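Local coordinates for protein pectate lyase (Pectobacterium carotovorum, PDB 4U49) that probably cleaves polygalacturonate and methylated pectins from within the chain by calcium-dependent beta-elimination, leaving unsaturated galacturonosyl ends, at residues 70-75 against 241-246; 127-132 against 158-163; 226-231 against 248-253. All blocks are in the same frame, centred on the assembly; numbering follows the deposited sequence.

Interaction 1 of 3, residues 70-75 against 241-246. Unlike the reference sequence in segment 241-246: Asn243 (reference Lys).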
loop_
_atom_site.group_PDB
_atom_site.type_symbol
_atom_site.label_atom_id
_atom_site.label_comp_id
_atom_site.label_asym_id
_atom_site.label_seq_id
_atom_site.Cartn_x
_atom_site.Cartn_y
_atom_site.Cartn_z
ATOM N N SER A 70 -17.522 -2.400 3.954
ATOM C CA SER A 70 -17.705 -1.198 3.152
ATOM C C SER A 70 -16.382 -0.519 2.800
ATOM O O SER A 70 -16.330 0.315 1.900
ATOM C CB SER A 70 -18.609 -0.211 3.892
ATOM O OG SER A 70 -17.993 0.250 5.085
ATOM N N SER A 71 -15.311 -0.879 3.498
ATOM C CA SER A 71 -14.079 -0.096 3.416
ATOM C C SER A 71 -12.927 -0.758 2.648
ATOM O O SER A 71 -12.014 -0.066 2.191
ATOM C CB SER A 71 -13.606 0.259 4.826
ATOM O OG SER A 71 -13.384 -0.908 5.592
ATOM N N ASP A 72 -12.955 -2.081 2.517
ATOM C CA ASP A 72 -11.919 -2.789 1.761
ATOM C C ASP A 72 -11.900 -2.333 0.305
ATOM O O ASP A 72 -12.950 -2.112 -0.294
ATOM C CB ASP A 72 -12.134 -4.307 1.821
ATOM C CG ASP A 72 -11.708 -4.916 3.151
ATOM O OD1 ASP A 72 -11.365 -4.161 4.088
ATOM O OD2 ASP A 72 -11.733 -6.162 3.259
ATOM N N ARG A 73 -10.706 -2.188 -0.261
ATOM C CA ARG A 73 -10.579 -1.857 -1.677
ATOM C C ARG A 73 -9.698 -2.880 -2.388
ATOM O O ARG A 73 -9.223 -2.640 -3.499
ATOM C CB ARG A 73 -10.014 -0.444 -1.858
ATOM C CG ARG A 73 -10.940 0.670 -1.355
ATOM C CD ARG A 73 -12.246 0.718 -2.138
ATOM N NE ARG A 73 -13.081 1.855 -1.750
ATOM C CZ ARG A 73 -14.049 1.799 -0.839
ATOM N NH1 ARG A 73 -14.315 0.661 -0.213
ATOM N NH2 ARG A 73 -14.759 2.886 -0.557
ATOM N N THR A 74 -9.475 -4.015 -1.728
ATOM C CA THR A 74 -8.783 -5.147 -2.332
ATOM C C THR A 74 -9.445 -6.466 -1.956
ATOM O O THR A 74 -10.225 -6.531 -1.009
ATOM C CB THR A 74 -7.307 -5.239 -1.900
ATOM O OG1 THR A 74 -7.241 -5.645 -0.528
ATOM C CG2 THR A 74 -6.592 -3.913 -2.079
ATOM N N PHE A 75 -9.117 -7.515 -2.701
ATOM C CA PHE A 75 -9.535 -8.868 -2.362
ATOM C C PHE A 75 -8.528 -9.869 -2.906
ATOM O O PHE A 75 -8.023 -9.707 -4.016
ATOM C CB PHE A 75 -10.931 -9.175 -2.915
ATOM C CG PHE A 75 -11.376 -10.591 -2.676
ATOM C CD1 PHE A 75 -11.865 -10.974 -1.438
ATOM C CD2 PHE A 75 -11.301 -11.540 -3.685
ATOM C CE1 PHE A 75 -12.272 -12.276 -1.210
ATOM C CE2 PHE A 75 -11.705 -12.844 -3.462
ATOM C CZ PHE A 75 -12.191 -13.211 -2.222
ATOM N N GLN A 241 -4.881 2.333 4.237
ATOM C CA GLN A 241 -6.258 1.870 4.404
ATOM C C GLN A 241 -6.770 1.116 3.175
ATOM O O GLN A 241 -6.031 0.898 2.217
ATOM C CB GLN A 241 -7.184 3.055 4.721
ATOM C CG GLN A 241 -7.356 4.058 3.582
ATOM C CD GLN A 241 -7.992 5.361 4.033
ATOM O OE1 GLN A 241 -7.503 6.015 4.951
ATOM N NE2 GLN A 241 -9.085 5.746 3.383
ATOM N N GLY A 242 -8.034 0.703 3.213
ATOM C CA GLY A 242 -8.636 -0.010 2.098
ATOM C C GLY A 242 -8.033 -1.380 1.846
ATOM O O GLY A 242 -8.111 -1.905 0.735
ATOM N N ASN A 243 -7.433 -1.954 2.885
ATOM C CA ASN A 243 -6.800 -3.268 2.815
ATOM C C ASN A 243 -5.707 -3.340 1.748
ATOM O O ASN A 243 -5.637 -4.303 0.982
ATOM C CB ASN A 243 -7.849 -4.357 2.566
ATOM C CG ASN A 243 -7.362 -5.732 2.968
ATOM O OD1 ASN A 243 -6.419 -5.862 3.752
ATOM N ND2 ASN A 243 -8.000 -6.770 2.436
ATOM N N PHE A 244 -4.877 -2.299 1.700
ATOM C CA PHE A 244 -3.638 -2.297 0.925
ATOM C C PHE A 244 -2.898 -3.608 1.164
ATOM O O PHE A 244 -2.735 -4.028 2.307
ATOM C CB PHE A 244 -2.784 -1.085 1.317
ATOM C CG PHE A 244 -1.375 -1.116 0.793
ATOM C CD1 PHE A 244 -1.111 -0.927 -0.553
ATOM C CD2 PHE A 244 -0.308 -1.291 1.660
ATOM C CE1 PHE A 244 0.192 -0.940 -1.028
ATOM C CE2 PHE A 244 0.994 -1.307 1.191
ATOM C CZ PHE A 244 1.244 -1.129 -0.152
ATOM N N THR A 245 -2.480 -4.267 0.087
ATOM C CA THR A 245 -1.968 -5.632 0.193
ATOM C C THR A 245 -0.548 -5.797 -0.340
ATOM O O THR A 245 -0.242 -5.411 -1.469
ATOM C CB THR A 245 -2.890 -6.630 -0.547
ATOM O OG1 THR A 245 -4.183 -6.640 0.071
ATOM C CG2 THR A 245 -2.308 -8.042 -0.509
ATOM N N LEU A 246 0.312 -6.383 0.486
ATOM C CA LEU A 246 1.668 -6.733 0.080
ATOM C C LEU A 246 1.717 -8.192 -0.354
ATOM O O LEU A 246 1.203 -9.067 0.339
ATOM C CB LEU A 246 2.659 -6.497 1.223
ATOM C CG LEU A 246 2.831 -5.072 1.756
ATOM C CD1 LEU A 246 3.857 -5.055 2.885
ATOM C CD2 LEU A 246 3.252 -4.128 0.644
HETATM O O HOH W 1 -10.946 -7.744 1.315
#

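Interaction 2 of 3, residues 127-132 against 158-163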
loop_
_atom_site.group_PDB
_atom_site.type_symbol
_atom_site.label_atom_id
_atom_site.label_comp_id
_atom_site.label_asym_id
_atom_site.label_seq_id
_atom_site.Cartn_x
_atom_site.Cartn_y
_atom_site.Cartn_z
ATOM N N GLY A 127 7.097 10.088 -14.684
ATOM C CA GLY A 127 7.887 11.208 -14.204
ATOM C C GLY A 127 7.087 12.480 -13.975
ATOM O O GLY A 127 7.654 13.520 -13.647
ATOM N N ALA A 128 5.771 12.394 -14.136
ATOM C CA ALA A 128 4.903 13.565 -14.027
ATOM C C ALA A 128 4.914 14.182 -12.633
ATOM O O ALA A 128 5.088 13.488 -11.631
ATOM C CB ALA A 128 3.477 13.201 -14.416
ATOM N N VAL A 129 4.728 15.498 -12.585
ATOM C CA VAL A 129 4.516 16.206 -11.331
ATOM C C VAL A 129 3.098 16.763 -11.333
ATOM O O VAL A 129 2.752 17.611 -12.154
ATOM C CB VAL A 129 5.530 17.346 -11.120
ATOM C CG1 VAL A 129 5.207 18.110 -9.846
ATOM C CG2 VAL A 129 6.945 16.800 -11.066
ATOM N N ILE A 130 2.277 16.264 -10.418
ATOM C CA ILE A 130 0.862 16.602 -10.384
ATOM C C ILE A 130 0.548 17.415 -9.137
ATOM O O ILE A 130 0.879 17.004 -8.024
ATOM C CB ILE A 130 -0.002 15.333 -10.418
ATOM C CG1 ILE A 130 0.310 14.518 -11.676
ATOM C CG2 ILE A 130 -1.478 15.682 -10.348
ATOM C CD1 ILE A 130 -0.243 13.113 -11.642
ATOM N N LYS A 131 -0.083 18.572 -9.327
ATOM C CA LYS A 131 -0.306 19.511 -8.228
ATOM C C LYS A 131 -1.771 19.893 -8.041
ATOM O O LYS A 131 -2.469 20.204 -9.008
ATOM C CB LYS A 131 0.507 20.789 -8.445
ATOM C CG LYS A 131 1.826 20.595 -9.166
ATOM C CD LYS A 131 2.440 21.939 -9.520
ATOM C CE LYS A 131 3.286 21.850 -10.781
ATOM N NZ LYS A 131 4.679 21.415 -10.487
ATOM N N ASP A 132 -2.216 19.868 -6.786
ATOM C CA ASP A 132 -3.517 20.399 -6.382
ATOM C C ASP A 132 -4.686 19.881 -7.214
ATOM O O ASP A 132 -5.593 20.638 -7.558
ATOM C CB ASP A 132 -3.491 21.930 -6.435
ATOM C CG ASP A 132 -2.449 22.524 -5.514
ATOM O OD1 ASP A 132 -2.369 22.086 -4.348
ATOM O OD2 ASP A 132 -1.702 23.422 -5.954
ATOM N N THR A 158 5.215 12.238 -8.998
ATOM C CA THR A 158 5.332 13.160 -7.873
ATOM C C THR A 158 3.997 13.854 -7.632
ATOM O O THR A 158 3.388 14.399 -8.556
ATOM C CB THR A 158 6.429 14.225 -8.100
ATOM O OG1 THR A 158 7.707 13.586 -8.176
ATOM C CG2 THR A 158 6.445 15.231 -6.953
ATOM N N LEU A 159 3.538 13.815 -6.387
ATOM C CA LEU A 159 2.281 14.440 -6.008
ATOM C C LEU A 159 2.532 15.628 -5.093
ATOM O O LEU A 159 3.187 15.500 -4.061
ATOM C CB LEU A 159 1.362 13.434 -5.307
ATOM C CG LEU A 159 1.032 12.133 -6.039
ATOM C CD1 LEU A 159 0.253 11.196 -5.125
ATOM C CD2 LEU A 159 0.253 12.413 -7.318
ATOM N N GLU A 160 2.009 16.786 -5.477
ATOM C CA GLU A 160 2.046 17.959 -4.616
ATOM C C GLU A 160 0.628 18.348 -4.238
ATOM O O GLU A 160 -0.080 18.969 -5.032
ATOM C CB GLU A 160 2.762 19.119 -5.307
ATOM C CG GLU A 160 4.226 18.835 -5.589
ATOM C CD GLU A 160 4.933 20.000 -6.248
ATOM O OE1 GLU A 160 4.256 20.807 -6.916
ATOM O OE2 GLU A 160 6.167 20.108 -6.092
ATOM N N ASN A 161 0.221 17.970 -3.027
ATOM C CA ASN A 161 -1.146 18.185 -2.564
ATOM C C ASN A 161 -2.139 17.610 -3.573
ATOM O O ASN A 161 -3.111 18.265 -3.946
ATOM C CB ASN A 161 -1.403 19.679 -2.332
ATOM C CG ASN A 161 -2.624 19.941 -1.476
ATOM O OD1 ASN A 161 -2.812 19.319 -0.431
ATOM N ND2 ASN A 161 -3.465 20.867 -1.918
ATOM N N ALA A 162 -1.881 16.383 -4.021
ATOM C CA ALA A 162 -2.618 15.813 -5.148
ATOM C C ALA A 162 -2.967 14.338 -4.958
ATOM O O ALA A 162 -2.425 13.666 -4.083
ATOM C CB ALA A 162 -1.820 15.996 -6.431
ATOM N N THR A 163 -3.876 13.844 -5.792
ATOM C CA THR A 163 -4.328 12.462 -5.711
ATOM C C THR A 163 -4.129 11.752 -7.043
ATOM O O THR A 163 -4.386 12.319 -8.103
ATOM C CB THR A 163 -5.816 12.386 -5.302
ATOM O OG1 THR A 163 -5.968 12.880 -3.969
ATOM C CG2 THR A 163 -6.332 10.955 -5.364
HETATM O O HOH W 2 8.183 13.120 -10.792
#

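Interaction 3 of 3, residues 226-231 against 248-253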
loop_
_atom_site.group_PDB
_atom_site.type_symbol
_atom_site.label_atom_id
_atom_site.label_comp_id
_atom_site.label_asym_id
_atom_site.label_seq_id
_atom_site.Cartn_x
_atom_site.Cartn_y
_atom_site.Cartn_z
ATOM N N ASP A 226 15.035 -4.231 1.894
ATOM C CA ASP A 226 13.841 -3.821 1.165
ATOM C C ASP A 226 12.861 -3.094 2.077
ATOM O O ASP A 226 12.670 -3.476 3.232
ATOM C CB ASP A 226 13.165 -5.032 0.519
ATOM C CG ASP A 226 14.018 -5.671 -0.559
ATOM O OD1 ASP A 226 13.952 -6.908 -0.720
ATOM O OD2 ASP A 226 14.758 -4.934 -1.245
ATOM N N LYS A 227 12.250 -2.035 1.558
ATOM C CA LYS A 227 11.284 -1.268 2.332
ATOM C C LYS A 227 10.191 -0.712 1.427
ATOM O O LYS A 227 10.451 -0.290 0.300
ATOM C CB LYS A 227 11.979 -0.139 3.096
ATOM C CG LYS A 227 12.589 0.929 2.213
ATOM C CD LYS A 227 13.932 1.397 2.742
ATOM C CE LYS A 227 14.393 2.649 2.011
ATOM N NZ LYS A 227 14.327 2.487 0.526
ATOM N N VAL A 228 8.963 -0.719 1.929
ATOM C CA VAL A 228 7.814 -0.321 1.128
ATOM C C VAL A 228 7.561 1.180 1.197
ATOM O O VAL A 228 7.382 1.837 0.171
ATOM C CB VAL A 228 6.544 -1.054 1.589
ATOM C CG1 VAL A 228 5.365 -0.688 0.698
ATOM C CG2 VAL A 228 6.778 -2.557 1.601
ATOM N N LEU A 229 7.546 1.714 2.414
ATOM C CA LEU A 229 7.154 3.101 2.644
ATOM C C LEU A 229 8.310 3.917 3.203
ATOM O O LEU A 229 9.094 3.425 3.991
ATOM C CB LEU A 229 5.978 3.168 3.603
ATOM C CG LEU A 229 4.721 2.456 3.129
ATOM C CD1 LEU A 229 3.619 2.535 4.167
ATOM C CD2 LEU A 229 4.252 3.028 1.797
ATOM N N GLN A 230 8.424 5.168 2.801
ATOM C CA GLN A 230 9.591 5.942 3.147
ATOM C C GLN A 230 9.039 7.296 3.561
ATOM O O GLN A 230 8.087 7.797 2.946
ATOM C CB GLN A 230 10.501 5.878 1.919
ATOM C CG GLN A 230 11.950 6.265 1.892
ATOM C CD GLN A 230 12.659 6.226 3.203
ATOM O OE1 GLN A 230 12.759 5.158 3.869
ATOM N NE2 GLN A 230 13.407 7.315 3.444
ATOM N N GLN A 231 9.563 7.822 4.666
ATOM C CA GLN A 231 8.961 8.980 5.334
ATOM C C GLN A 231 9.994 9.742 6.166
ATOM O O GLN A 231 10.140 9.512 7.370
ATOM C CB GLN A 231 7.804 8.548 6.247
ATOM C CG GLN A 231 6.969 9.690 6.814
ATOM C CD GLN A 231 5.796 9.211 7.672
ATOM O OE1 GLN A 231 5.188 8.181 7.384
ATOM N NE2 GLN A 231 5.486 9.955 8.740
ATOM N N GLY A 248 4.366 -11.349 -2.294
ATOM C CA GLY A 248 5.745 -11.723 -2.539
ATOM C C GLY A 248 6.558 -11.739 -1.258
ATOM O O GLY A 248 6.049 -12.076 -0.190
ATOM N N GLN A 249 7.828 -11.365 -1.366
ATOM C CA GLN A 249 8.724 -11.374 -0.218
ATOM C C GLN A 249 9.223 -9.961 0.069
ATOM O O GLN A 249 9.884 -9.342 -0.766
ATOM C CB GLN A 249 9.896 -12.328 -0.459
ATOM C CG GLN A 249 9.492 -13.791 -0.636
ATOM C CD GLN A 249 8.864 -14.073 -1.989
ATOM O OE1 GLN A 249 9.278 -13.514 -3.006
ATOM N NE2 GLN A 249 7.848 -14.930 -2.005
ATOM N N HIS A 250 8.893 -9.456 1.254
ATOM C CA HIS A 250 9.181 -8.071 1.615
ATOM C C HIS A 250 10.191 -7.947 2.752
ATOM O O HIS A 250 10.470 -8.913 3.463
ATOM C CB HIS A 250 7.885 -7.354 2.006
ATOM C CG HIS A 250 6.982 -7.070 0.847
ATOM N ND1 HIS A 250 6.946 -5.846 0.218
ATOM C CD2 HIS A 250 6.087 -7.854 0.201
ATOM C CE1 HIS A 250 6.066 -5.886 -0.766
ATOM N NE2 HIS A 250 5.532 -7.094 -0.800
ATOM N N GLY A 251 10.727 -6.742 2.919
ATOM C CA GLY A 251 11.637 -6.450 4.010
ATOM C C GLY A 251 10.902 -5.792 5.161
ATOM O O GLY A 251 10.442 -6.466 6.080
ATOM N N LYS A 252 10.794 -4.469 5.105
ATOM C CA LYS A 252 10.049 -3.703 6.098
ATOM C C LYS A 252 8.932 -2.930 5.421
ATOM O O LYS A 252 9.092 -2.467 4.293
ATOM C CB LYS A 252 10.965 -2.728 6.837
ATOM C CG LYS A 252 12.040 -3.376 7.687
ATOM C CD LYS A 252 12.857 -2.324 8.426
ATOM C CE LYS A 252 13.739 -1.530 7.477
ATOM N NZ LYS A 252 14.909 -2.331 7.017
ATOM N N LEU A 253 7.801 -2.780 6.100
ATOM C CA LEU A 253 6.756 -1.914 5.578
ATOM C C LEU A 253 7.149 -0.458 5.791
ATOM O O LEU A 253 7.030 0.366 4.886
ATOM C CB LEU A 253 5.407 -2.197 6.244
ATOM C CG LEU A 253 4.276 -1.246 5.831
ATOM C CD1 LEU A 253 3.817 -1.520 4.404
ATOM C CD2 LEU A 253 3.104 -1.326 6.792
HETATM O O HOH W 3 13.906 -4.379 5.502
#

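Interaction 1 of 3, residues 70-75 against 241-246
Thr74 meets the backbone of Asn243 through its hydroxyl: OG1 donates to Asn243 O over 2.6 Å, while its methyl CG2 also rests against that carbonyl. With chi1 at 71°, OG1 sits between the backbone N and the carbonyl carbon of its own residue and is turned to the other segment. Asn243 O also accepts from Thr245 OG1 at 2.9 Å, and the two hydroxyls reach it from opposite faces of the carbonyl plane, so this buried acceptor is gripped twice. One residue earlier, Arg73 N donates to Gly242 O at 2.8 Å from above the carbonyl plane. Gly242 CA gives a CA-H...O contact to Ser71 O at 3.4 Å. A water bridges the two segments, donating to Asp72 OD2 (2.6 Å) and Thr74 O and accepting from Asn243 ND2. The other end of that amide, Asn243 OD1, is held by Thr275 OG1. Arg73 turns its end back on its own segment, where NH1 donates to Ser70 O at 2.9 Å and also to Asp72 O, both acceptors lying in the guanidinium plane; this ties the turn 70-73 together. The contact joins the N-terminal beta domain to the parallel beta-helix: strand 74-77 pairs with strand 34-41, whereas strand 244-247 lies between strands 213-216 and 274-277.

Interaction 2 of 3, residues 127-132 against 158-163
Val129, Ile130 and Lys131 pair in parallel with Thr158, Leu159 and Glu160, forming one rung-to-rung step of the right-handed parallel beta-helix characteristic of polysaccharide lyase family 3. Four backbone hydrogen bonds alternate between the strands: Thr158 N to Ala128 O, Ile130 N to Thr158 O, Glu160 N to Ile130 O (2.8 Å) and Asp132 N to Glu160 O. All run nearly straight, and CA-H...O contacts fill in between them, such as Lys131 CA to Glu160 O at 3.2 Å. Apolar contacts lie on the face that carries Ile130 and Leu159. Ile130 CG2, anti to its backbone nitrogen, reaches Ala162 CB at 3.9 Å, beyond the end of the neighbouring strand, and Leu159 CD2 comes up beside Ile130 CB. Outward, on the other face, Val129 CG2 lies alongside Thr158 CB, both side chains pointing the same way. Glu160 and Lys131 also run side by side; the carboxylate oxygen OE1 lies against the lysine methylenes, 3.3 Å from CG, and the salt bridge from Lys131 NZ to OE1 is long at 3.6 Å. A water donates to Ala128 O and sits 2.7 Å from Thr158 OG1. Where both strands end, Asn161 ND2 donates to Asp132 OD1 at 2.9 Å, the oxygen lying in the amide plane although the carboxylate and amide planes stand 72° apart.

Interaction 3 of 3, residues 226-231 against 248-253
Val228 touches both His250 and Leu253, each with a different branch. Val228 CG2 approaches the imidazole obliquely, 3.6 Å from His250 ND1, while Val228 CB lies 3.9 Å from Leu253 CD1, a methyl that Val228 CG1 also faces. The Val228 and Leu253 side chains lie at a slant to each other. Leu229, by contrast, runs alongside Leu253 and points the same way, so that their CD1 methyls meet at 4.1 Å. Leu253 CG is anti to the backbone nitrogen (chi1 175°), and the turn at chi2 (72°) brings CD1 back to both residues although its CB sets off away from them. On the far side of the imidazole, NE2 donates to Thr247 O, which helps to fix the rotation of the ring. Three backbone bonds set this register: Lys252 N to Asp226 O (2.8 Å), Val228 N to Lys252 O (2.9 Å) and Leu229 N to Leu253 O. Gly251 lets the chain come close here, its CA lying 3.2 Å from Asp226 O. The long side chain of Lys252 folds at chi3 and chi4, carrying NZ to a water that also donates to Asp226 O. Lys227 leads away to a salt bridge with Asp198. Such corners between successive rungs, with aliphatic side chains turned inward and stacked, are characteristic of the parallel beta-helix; this one borders the calcium site, where Asn216 bonds Gln249 O and, weakly, Asp226 OD1.

In the fold
Interactions 1 and 3 touch within the beta-helix, their centres about 17 Å apart: Leu246 CD1 meets Leu253 CD1 at 3.8 Å, and Phe244 CZ lies 4.2 Å from Val228 CG1. Strands 244-247 and 252-255 follow each other in the chain, so the strand that meets the N-terminal domain runs on into the one that forms interaction 3. Interaction 2 stands apart from both, its nearest atoms about 11 Å away; it shares a parallel sheet with interaction 3, the two lying at opposite ends. Interaction 3 is beside the calcium site, with the Asp226 side chain about 3 Å from that of Asn216; no calcium is modelled on this chain.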